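Local coordinates for protein Phikz039 (Pseudomonas phage phikz, PDB 3ZBP) that is a phage-encoded tubulin homologue, PhuZ, with a tubulin-like fold that holds a bound GDP, at residues A[128-133]-A[163-168]; A[250-255]-A[273-278]; A[83-88]-A[114-119]. All blocks are in the same frame, centred on the assembly; numbering follows the deposited sequence.

Interaction 1: residues A[128-133]-A[163-168]. With GDP (guanosine-5'-diphosphate), chain B.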
loop_
_atom_site.group_PDB
_atom_site.type_symbol
_atom_site.label_atom_id
_atom_site.label_comp_id
_atom_site.label_asym_id
_atom_site.label_seq_id
_atom_site.Cartn_x
_atom_site.Cartn_y
_atom_site.Cartn_z
ATOM N N VAL A 128 -1.650 -2.575 5.523
ATOM C CA VAL A 128 -1.163 -2.929 4.189
ATOM C C VAL A 128 -0.766 -1.645 3.449
ATOM O O VAL A 128 -1.444 -0.630 3.569
ATOM C CB VAL A 128 -2.261 -3.679 3.393
ATOM C CG1 VAL A 128 -1.901 -3.780 1.893
ATOM C CG2 VAL A 128 -2.470 -5.069 3.985
ATOM N N SER A 129 0.336 -1.674 2.710
ATOM C CA SER A 129 0.682 -0.548 1.852
ATOM C C SER A 129 0.416 -0.897 0.398
ATOM O O SER A 129 0.706 -2.011 -0.044
ATOM C CB SER A 129 2.158 -0.152 2.000
ATOM O OG SER A 129 2.431 0.328 3.299
ATOM N N VAL A 130 -0.132 0.072 -0.333
ATOM C CA VAL A 130 -0.287 -0.014 -1.781
ATOM C C VAL A 130 0.624 1.058 -2.337
ATOM O O VAL A 130 0.383 2.250 -2.123
ATOM C CB VAL A 130 -1.752 0.241 -2.212
ATOM C CG1 VAL A 130 -1.866 0.295 -3.737
ATOM C CG2 VAL A 130 -2.655 -0.865 -1.661
ATOM N N VAL A 131 1.691 0.637 -3.017
ATOM C CA VAL A 131 2.771 1.550 -3.374
ATOM C C VAL A 131 3.118 1.511 -4.865
ATOM O O VAL A 131 2.739 0.579 -5.563
ATOM C CB VAL A 131 4.033 1.258 -2.557
ATOM C CG1 VAL A 131 3.706 1.143 -1.068
ATOM C CG2 VAL A 131 4.716 -0.020 -3.053
ATOM N N ILE A 132 3.835 2.532 -5.339
ATOM C CA ILE A 132 4.191 2.654 -6.751
ATOM C C ILE A 132 5.690 2.868 -6.931
ATOM O O ILE A 132 6.239 3.863 -6.443
ATOM C CB ILE A 132 3.489 3.871 -7.410
ATOM C CG1 ILE A 132 1.971 3.746 -7.337
ATOM C CG2 ILE A 132 3.943 4.030 -8.869
ATOM C CD1 ILE A 132 1.229 5.087 -7.511
ATOM N N GLY A 133 6.349 1.946 -7.635
ATOM C CA GLY A 133 7.744 2.113 -7.997
ATOM C C GLY A 133 7.854 2.841 -9.328
ATOM O O GLY A 133 7.008 2.664 -10.212
ATOM N N ILE A 163 3.749 -5.309 4.925
ATOM C CA ILE A 163 3.086 -5.896 3.766
ATOM C C ILE A 163 3.017 -4.894 2.619
ATOM O O ILE A 163 2.445 -3.798 2.756
ATOM C CB ILE A 163 1.659 -6.342 4.121
ATOM C CG1 ILE A 163 1.683 -7.325 5.294
ATOM C CG2 ILE A 163 0.989 -6.990 2.925
ATOM C CD1 ILE A 163 0.286 -7.617 5.888
ATOM N N ILE A 164 3.565 -5.288 1.474
ATOM C CA ILE A 164 3.688 -4.378 0.356
ATOM C C ILE A 164 2.934 -4.902 -0.860
ATOM O O ILE A 164 3.261 -5.970 -1.386
ATOM C CB ILE A 164 5.163 -4.216 -0.037
ATOM C CG1 ILE A 164 6.009 -3.787 1.164
ATOM C CG2 ILE A 164 5.295 -3.261 -1.225
ATOM C CD1 ILE A 164 5.674 -2.398 1.705
ATOM N N ASN A 165 1.920 -4.157 -1.296
ATOM C CA ASN A 165 1.274 -4.410 -2.582
ATOM C C ASN A 165 1.913 -3.469 -3.613
ATOM O O ASN A 165 1.724 -2.246 -3.561
ATOM C CB ASN A 165 -0.248 -4.220 -2.473
ATOM C CG ASN A 165 -0.969 -4.433 -3.789
ATOM O OD1 ASN A 165 -1.521 -3.487 -4.358
ATOM N ND2 ASN A 165 -0.985 -5.685 -4.280
ATOM N N TYR A 166 2.694 -4.052 -4.523
ATOM C CA TYR A 166 3.588 -3.291 -5.404
ATOM C C TYR A 166 3.037 -3.102 -6.818
ATOM O O TYR A 166 2.646 -4.069 -7.490
ATOM C CB TYR A 166 4.961 -3.985 -5.464
ATOM C CG TYR A 166 5.960 -3.298 -6.356
ATOM C CD1 TYR A 166 6.622 -2.148 -5.933
ATOM C CD2 TYR A 166 6.236 -3.790 -7.622
ATOM C CE1 TYR A 166 7.538 -1.513 -6.749
ATOM C CE2 TYR A 166 7.157 -3.155 -8.451
ATOM C CZ TYR A 166 7.800 -2.027 -8.005
ATOM O OH TYR A 166 8.704 -1.387 -8.816
ATOM N N HIS A 167 2.992 -1.846 -7.250
ATOM C CA HIS A 167 2.688 -1.504 -8.626
ATOM C C HIS A 167 3.874 -0.746 -9.207
ATOM O O HIS A 167 4.596 -0.052 -8.482
ATOM C CB HIS A 167 1.415 -0.658 -8.669
ATOM C CG HIS A 167 0.235 -1.353 -8.073
ATOM N ND1 HIS A 167 -0.727 -1.970 -8.844
ATOM C CD2 HIS A 167 -0.106 -1.578 -6.785
ATOM C CE1 HIS A 167 -1.626 -2.525 -8.050
ATOM N NE2 HIS A 167 -1.273 -2.304 -6.795
ATOM N N GLU A 168 4.092 -0.883 -10.509
ATOM C CA GLU A 168 5.247 -0.248 -11.134
ATOM C C GLU A 168 4.805 0.625 -12.306
ATOM O O GLU A 168 3.977 0.209 -13.125
ATOM C CB GLU A 168 6.256 -1.315 -11.582
ATOM C CG GLU A 168 7.607 -0.768 -12.020
ATOM C CD GLU A 168 8.662 -1.858 -12.125
ATOM O OE1 GLU A 168 8.984 -2.487 -11.086
ATOM O OE2 GLU A 168 9.174 -2.080 -13.247
HETATM P PB GDP B . 5.506 13.137 -3.567
HETATM O O1B GDP B . 6.759 13.853 -3.121
HETATM O O2B GDP B . 4.310 14.051 -3.491
HETATM O O3B GDP B . 5.280 11.964 -2.650
HETATM O O3A GDP B . 5.797 12.613 -5.076
HETATM P PA GDP B . 4.695 12.101 -6.130
HETATM O O1A GDP B . 3.741 11.119 -5.523
HETATM O O2A GDP B . 3.908 13.252 -6.693
HETATM O "O5'" GDP B . 5.589 11.540 -7.353
HETATM C "C5'" GDP B . 6.622 10.572 -7.217
HETATM C "C4'" GDP B . 6.617 9.580 -8.383
HETATM O "O4'" GDP B . 5.281 9.093 -8.542
HETATM C "C3'" GDP B . 7.019 10.131 -9.743
HETATM O "O3'" GDP B . 7.685 9.064 -10.438
HETATM C "C2'" GDP B . 5.706 10.360 -10.456
HETATM O "O2'" GDP B . 5.871 10.197 -11.864
HETATM C "C1'" GDP B . 4.837 9.250 -9.891
HETATM N N9 GDP B . 3.413 9.621 -9.788
HETATM C C8 GDP B . 2.952 10.808 -9.363
HETATM N N7 GDP B . 1.603 10.819 -9.351
HETATM C C5 GDP B . 1.180 9.609 -9.765
HETATM C C6 GDP B . -0.130 8.969 -9.971
HETATM O O6 GDP B . -1.184 9.611 -9.747
HETATM N N1 GDP B . -0.154 7.698 -10.402
HETATM C C2 GDP B . 0.983 7.016 -10.642
HETATM N N2 GDP B . 0.889 5.739 -11.073
HETATM N N3 GDP B . 2.224 7.549 -10.476
HETATM C C4 GDP B . 2.378 8.818 -10.041
HETATM O O HOH W 1 2.643 -1.861 4.796
#
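Ser129, Val131 and Gly133 donate backbone N-H groups to strand 163-168, and Asn165 and His167 donate back, so five bonds join two parallel strands. The Val131 N to Asn165 O bond is nearly straight (2.9 Å, 171° at the hydrogen); that from His167 N to Val131 O is more bent, its donor tilted from the carbonyl plane.

Packing is tight where Asn165 meets Val130. With CG anti to the backbone N (chi1 178°), the amide runs alongside the valine, OD1 3.8 Å from Val130 CG1, while Asn165 CB sits 3.4 Å from Ser129 O. His167 NE2 reaches Asn165 OD1 at 2.7 Å from above the amide plane, and Asn165 ND2 bonds Leu224 O, which together fix the rotation of this buried amide. Strands 127-133 and 163-168 and helix 138-158 between them make a beta-alpha-beta crossover in the parallel, nucleotide-binding half of the tubulin fold; Ile132 CD1 stands 3.6 Å from GDP N2.

On the opposite face Val131 CG2 presses against Ile164 CG2 at 3.8 Å. Tyr166 and His167 are partly open to solvent; Tyr166 OH donates to Glu168 OE1 at 2.5 Å, its ring against helix 285-302. At the other end, Val128 CG2 and Ile163 CG2 are in ordinary contact (4.1 Å), with Leu224 against both, and water 1 bridges Ile163 O to Ser129 OG, which also bonds Tyr102 OH.

Interaction 2: residues A[250-255]-A[273-278]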
loop_
_atom_site.group_PDB
_atom_site.type_symbol
_atom_site.label_atom_id
_atom_site.label_comp_id
_atom_site.label_asym_id
_atom_site.label_seq_id
_atom_site.Cartn_x
_atom_site.Cartn_y
_atom_site.Cartn_z
ATOM N N ASP A 250 -19.432 -24.443 -2.262
ATOM C CA ASP A 250 -19.924 -25.789 -2.568
ATOM C C ASP A 250 -19.069 -26.408 -3.675
ATOM O O ASP A 250 -18.749 -27.591 -3.635
ATOM C CB ASP A 250 -21.399 -25.767 -3.015
ATOM C CG ASP A 250 -22.381 -25.554 -1.867
ATOM O OD1 ASP A 250 -21.991 -25.140 -0.753
ATOM O OD2 ASP A 250 -23.581 -25.789 -2.092
ATOM N N ARG A 251 -18.684 -25.589 -4.648
ATOM C CA ARG A 251 -17.877 -26.031 -5.785
ATOM C C ARG A 251 -16.379 -25.957 -5.457
ATOM O O ARG A 251 -15.607 -26.870 -5.801
ATOM C CB ARG A 251 -18.174 -25.140 -7.009
ATOM C CG ARG A 251 -17.618 -25.630 -8.370
ATOM C CD ARG A 251 -16.929 -24.508 -9.195
ATOM N NE ARG A 251 -17.768 -23.323 -9.409
ATOM C CZ ARG A 251 -17.311 -22.070 -9.484
ATOM N NH1 ARG A 251 -16.016 -21.810 -9.356
ATOM N NH2 ARG A 251 -18.156 -21.064 -9.675
ATOM N N ASP A 252 -15.977 -24.882 -4.772
ATOM C CA ASP A 252 -14.560 -24.502 -4.698
ATOM C C ASP A 252 -13.808 -24.731 -3.378
ATOM O O ASP A 252 -12.584 -24.647 -3.355
ATOM C CB ASP A 252 -14.401 -23.029 -5.089
ATOM C CG ASP A 252 -14.833 -22.745 -6.517
ATOM O OD1 ASP A 252 -14.619 -23.605 -7.398
ATOM O OD2 ASP A 252 -15.387 -21.650 -6.755
ATOM N N VAL A 253 -14.513 -25.002 -2.282
ATOM C CA VAL A 253 -13.844 -25.077 -0.975
ATOM C C VAL A 253 -13.887 -26.460 -0.310
ATOM O O VAL A 253 -14.960 -26.948 0.046
ATOM C CB VAL A 253 -14.427 -24.051 -0.006
ATOM C CG1 VAL A 253 -13.837 -24.240 1.391
ATOM C CG2 VAL A 253 -14.155 -22.642 -0.519
ATOM N N SER A 254 -12.711 -27.074 -0.142
ATOM C CA SER A 254 -12.579 -28.350 0.560
ATOM C C SER A 254 -12.184 -28.082 2.005
ATOM O O SER A 254 -11.870 -26.943 2.357
ATOM C CB SER A 254 -11.479 -29.191 -0.073
ATOM O OG SER A 254 -10.224 -28.571 0.155
ATOM N N ILE A 255 -12.176 -29.124 2.839
ATOM C CA ILE A 255 -11.806 -28.940 4.239
ATOM C C ILE A 255 -10.311 -28.650 4.328
ATOM O O ILE A 255 -9.855 -27.923 5.222
ATOM C CB ILE A 255 -12.197 -30.134 5.144
ATOM C CG1 ILE A 255 -12.037 -29.745 6.615
ATOM C CG2 ILE A 255 -11.327 -31.353 4.880
ATOM C CD1 ILE A 255 -12.996 -28.670 7.065
ATOM N N PHE A 273 -18.278 -11.365 -8.030
ATOM C CA PHE A 273 -17.061 -12.102 -8.382
ATOM C C PHE A 273 -17.184 -13.588 -8.075
ATOM O O PHE A 273 -18.030 -13.994 -7.280
ATOM C CB PHE A 273 -15.825 -11.512 -7.676
ATOM C CG PHE A 273 -15.876 -11.578 -6.153
ATOM C CD1 PHE A 273 -15.411 -12.696 -5.470
ATOM C CD2 PHE A 273 -16.349 -10.503 -5.413
ATOM C CE1 PHE A 273 -15.453 -12.755 -4.078
ATOM C CE2 PHE A 273 -16.390 -10.549 -4.027
ATOM C CZ PHE A 273 -15.938 -11.675 -3.356
ATOM N N ASP A 274 -16.338 -14.389 -8.715
ATOM C CA ASP A 274 -16.232 -15.815 -8.427
ATOM C C ASP A 274 -15.388 -16.043 -7.172
ATOM O O ASP A 274 -15.882 -16.582 -6.175
ATOM C CB ASP A 274 -15.617 -16.540 -9.630
ATOM C CG ASP A 274 -15.429 -18.034 -9.393
ATOM O OD1 ASP A 274 -15.883 -18.547 -8.351
ATOM O OD2 ASP A 274 -14.813 -18.700 -10.252
ATOM N N GLN A 275 -14.114 -15.648 -7.224
ATOM C CA GLN A 275 -13.235 -15.802 -6.073
ATOM C C GLN A 275 -12.114 -14.760 -6.076
ATOM O O GLN A 275 -11.698 -14.294 -7.143
ATOM C CB GLN A 275 -12.684 -17.235 -5.994
ATOM C CG GLN A 275 -11.984 -17.738 -7.239
ATOM C CD GLN A 275 -11.586 -19.213 -7.142
ATOM O OE1 GLN A 275 -10.414 -19.546 -6.934
ATOM N NE2 GLN A 275 -12.555 -20.100 -7.326
ATOM N N MET A 276 -11.658 -14.371 -4.886
ATOM C CA MET A 276 -10.549 -13.431 -4.750
ATOM C C MET A 276 -9.501 -13.995 -3.811
ATOM O O MET A 276 -9.829 -14.489 -2.731
ATOM C CB MET A 276 -11.034 -12.076 -4.231
ATOM C CG MET A 276 -11.735 -11.240 -5.282
ATOM S SD MET A 276 -11.989 -9.521 -4.781
ATOM C CE MET A 276 -12.823 -9.715 -3.206
ATOM N N HIS A 277 -8.239 -13.916 -4.221
ATOM C CA HIS A 277 -7.146 -14.470 -3.438
ATOM C C HIS A 277 -6.132 -13.402 -3.078
ATOM O O HIS A 277 -5.682 -12.639 -3.936
ATOM C CB HIS A 277 -6.469 -15.599 -4.208
ATOM C CG HIS A 277 -7.410 -16.697 -4.589
ATOM N ND1 HIS A 277 -7.864 -17.628 -3.679
ATOM C CD2 HIS A 277 -8.009 -16.993 -5.763
ATOM C CE1 HIS A 277 -8.694 -18.460 -4.283
ATOM N NE2 HIS A 277 -8.794 -18.105 -5.550
ATOM N N PHE A 278 -5.780 -13.354 -1.799
ATOM C CA PHE A 278 -4.854 -12.351 -1.316
ATOM C C PHE A 278 -3.649 -13.085 -0.760
ATOM O O PHE A 278 -3.668 -13.596 0.363
ATOM C CB PHE A 278 -5.530 -11.474 -0.269
ATOM C CG PHE A 278 -6.794 -10.807 -0.763
ATOM C CD1 PHE A 278 -7.977 -11.519 -0.876
ATOM C CD2 PHE A 278 -6.794 -9.468 -1.110
ATOM C CE1 PHE A 278 -9.153 -10.902 -1.330
ATOM C CE2 PHE A 278 -7.959 -8.836 -1.559
ATOM C CZ PHE A 278 -9.145 -9.558 -1.665
HETATM O O HOH W 2 -16.154 -19.413 -5.500
#
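Arg251 and Asp274 join the short helix 249-252 to the residue just ahead of strand 275-282 within the C-terminal, tubulin-like domain, through a small salt-bridge network that also takes in Asp252.

Charge comes first. Arg251 NH1 holds Asp252 OD2 closely, at 2.7 Å, but its two bonds across the contact are weak, the nearer being 3.4 Å to Asp274 OD1. The carboxylate approaches the edge of the guanidinium with the two planes turned 67° apart, so the pair does not meet as a flat, two-pronged bridge. Arg251 NE has its own partner in Asp248, which steadies the arginine from its own side. Asp252 OD2 and Asp274 OD1 come within 3.5 Å of each other; sharing NH1 probably offsets much of the repulsion between them.

Water adds a second kind of link. Water 2 sits between Asp252 OD2 (2.7 Å) and the backbone Asp274 O (2.9 Å), close enough to bond either, where the end of the helix faces the main chain ahead of the strand.

Amide contacts make the third. Gln275 has CG between its backbone N and carbonyl carbon (chi1 54°), and beyond CG the chain is extended, carrying NE2 to 3.3 Å from Asp252 OD2. The far side of that amide is pinned within the strand, since His277, itself bonded through ND1 to Ser244 OG, donates from NE2 to Gln275 OE1 at 2.6 Å, with the oxygen lying almost exactly in the plane of the imidazole ring.

Interaction 3: residues A[83-88]-A[114-119]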
loop_
_atom_site.group_PDB
_atom_site.type_symbol
_atom_site.label_atom_id
_atom_site.label_comp_id
_atom_site.label_asym_id
_atom_site.label_seq_id
_atom_site.Cartn_x
_atom_site.Cartn_y
_atom_site.Cartn_z
ATOM N N ALA A 83 8.032 14.656 13.434
ATOM C CA ALA A 83 7.402 15.050 14.695
ATOM C C ALA A 83 5.864 14.949 14.654
ATOM O O ALA A 83 5.217 14.855 15.699
ATOM C CB ALA A 83 7.840 16.450 15.098
ATOM N N HIS A 84 5.268 14.948 13.464
ATOM C CA HIS A 84 3.806 14.962 13.381
ATOM C C HIS A 84 3.127 13.604 13.201
ATOM O O HIS A 84 1.893 13.534 13.152
ATOM C CB HIS A 84 3.333 15.925 12.289
ATOM C CG HIS A 84 3.383 17.364 12.699
ATOM N ND1 HIS A 84 4.557 18.083 12.747
ATOM C CD2 HIS A 84 2.406 18.209 13.103
ATOM C CE1 HIS A 84 4.299 19.316 13.149
ATOM N NE2 HIS A 84 3.002 19.418 13.374
ATOM N N ILE A 85 3.913 12.535 13.110
ATOM C CA ILE A 85 3.353 11.217 12.818
ATOM C C ILE A 85 2.330 10.758 13.876
ATOM O O ILE A 85 1.209 10.380 13.529
ATOM C CB ILE A 85 4.448 10.154 12.588
ATOM C CG1 ILE A 85 5.196 10.433 11.284
ATOM C CG2 ILE A 85 3.826 8.762 12.532
ATOM C CD1 ILE A 85 4.290 10.381 10.040
ATOM N N PRO A 86 2.693 10.815 15.172
ATOM C CA PRO A 86 1.650 10.415 16.126
ATOM C C PRO A 86 0.390 11.290 16.049
ATOM O O PRO A 86 -0.707 10.789 16.306
ATOM C CB PRO A 86 2.340 10.577 17.489
ATOM C CG PRO A 86 3.824 10.476 17.185
ATOM C CD PRO A 86 3.966 11.146 15.846
ATOM N N ALA A 87 0.526 12.559 15.673
ATOM C CA ALA A 87 -0.652 13.426 15.567
ATOM C C ALA A 87 -1.600 12.967 14.460
ATOM O O ALA A 87 -2.820 13.006 14.616
ATOM C CB ALA A 87 -0.247 14.869 15.356
ATOM N N ILE A 88 -1.033 12.539 13.339
ATOM C CA ILE A 88 -1.833 12.028 12.231
ATOM C C ILE A 88 -2.723 10.867 12.671
ATOM O O ILE A 88 -3.926 10.851 12.390
ATOM C CB ILE A 88 -0.928 11.598 11.064
ATOM C CG1 ILE A 88 -0.289 12.836 10.436
ATOM C CG2 ILE A 88 -1.730 10.811 10.030
ATOM C CD1 ILE A 88 0.860 12.532 9.508
ATOM N N PRO A 114 5.547 5.181 4.957
ATOM C CA PRO A 114 6.178 4.140 5.774
ATOM C C PRO A 114 6.323 4.575 7.241
ATOM O O PRO A 114 6.320 3.707 8.123
ATOM C CB PRO A 114 7.547 3.968 5.116
ATOM C CG PRO A 114 7.301 4.355 3.657
ATOM C CD PRO A 114 6.370 5.557 3.794
ATOM N N SER A 115 6.443 5.875 7.500
ATOM C CA SER A 115 6.497 6.344 8.883
ATOM C C SER A 115 5.188 6.030 9.591
ATOM O O SER A 115 5.182 5.607 10.754
ATOM C CB SER A 115 6.794 7.842 8.955
ATOM O OG SER A 115 8.106 8.105 8.475
ATOM N N LEU A 116 4.082 6.220 8.882
ATOM C CA LEU A 116 2.770 5.935 9.451
ATOM C C LEU A 116 2.613 4.430 9.656
ATOM O O LEU A 116 2.141 3.980 10.707
ATOM C CB LEU A 116 1.709 6.454 8.508
ATOM C CG LEU A 116 0.300 6.601 9.036
ATOM C CD1 LEU A 116 0.300 7.517 10.251
ATOM C CD2 LEU A 116 -0.526 7.190 7.916
ATOM N N VAL A 117 3.021 3.644 8.664
ATOM C CA VAL A 117 2.891 2.197 8.774
ATOM C C VAL A 117 3.635 1.707 10.004
ATOM O O VAL A 117 3.119 0.896 10.772
ATOM C CB VAL A 117 3.439 1.471 7.532
ATOM C CG1 VAL A 117 3.503 -0.048 7.776
ATOM C CG2 VAL A 117 2.582 1.784 6.316
ATOM N N SER A 118 4.846 2.216 10.198
ATOM C CA SER A 118 5.643 1.840 11.362
ATOM C C SER A 118 4.916 2.207 12.658
ATOM O O SER A 118 4.807 1.392 13.573
ATOM C CB SER A 118 7.000 2.543 11.312
ATOM O OG SER A 118 7.888 1.967 12.257
ATOM N N HIS A 119 4.422 3.439 12.733
ATOM C CA HIS A 119 3.733 3.876 13.941
ATOM C C HIS A 119 2.524 2.981 14.248
ATOM O O HIS A 119 2.358 2.512 15.380
ATOM C CB HIS A 119 3.282 5.330 13.816
ATOM C CG HIS A 119 2.521 5.817 15.011
ATOM N ND1 HIS A 119 3.138 6.270 16.155
ATOM C CD2 HIS A 119 1.187 5.887 15.252
ATOM C CE1 HIS A 119 2.222 6.612 17.048
ATOM N NE2 HIS A 119 1.031 6.396 16.519
HETATM O O HOH W 3 -1.017 8.547 17.876
#
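Ile85 packs against Ser115, Leu116 and His119, bringing the first turn of helix 85-91 up to the middle of helix 109-122. From its CA, CB points toward the other helix and divides the work between two branches. A chi1 of -69° sets CG1 beside the backbone N and leaves CG2 anti to it, and CG2 drops between turns of the partner helix: it lies 3.7 Å from His119 CB and 3.9 Å from the backbone Ser115 O, with Leu116 CA a little farther off. The other branch turns to Ser115. CG1 stands 3.8 Å from Ser115 CB, and the terminal CD1 touches that same carbon at 3.7 Å. The hydroxyl of Ser115 turns elsewhere: OG is bonded to Thr111 O, one turn back in its own helix.

On one side of Ile85, Ile88 CG2 meets Leu116 CD1 at 3.9 Å, in the buried part of the interface. On the other, the contact rises to the surface, where Pro86 crosses His119 at about a right angle. Pro86 CA sits over one face of the imidazole, offset toward the rim and 4.2 Å from the ring centroid, in a CH-pi contact. Water 3 donates to Pro86 O and lies 3.3 Å from His119 NE2, bridging the two helices at their outer edge.

Helix 109-122 connects strands 97-103 and 127-133 and rests on both through Val117, so helix 85-91 is joined here to a helix that packs on the sheet. Carbon-to-carbon contact dominates, and the one polar link between these segments runs through a water, which implies an interface held chiefly by shape and hydrophobic burial rather than by directional bonds.

Overall arrangement
The centre of interaction 1 lies about 4 Å from the centre of the chain, and the other two flank it on opposite sides, their centres 37 Å apart. Interaction 3 touches it directly: Val117 CG2, on the helix of 114-119, packs 3.4 Å from Ser129 OG. Interaction 2 joins the same sheet farther along, its centre 25 Å from that of interaction 1, with nearest atoms about 8 Å apart. GDP lies nearest to interaction 1. Gly109, at the start of the helix used in interaction 3, bonds GDP through its backbone N, although the side chain of Ser115 remains about 12 Å from the nucleotide.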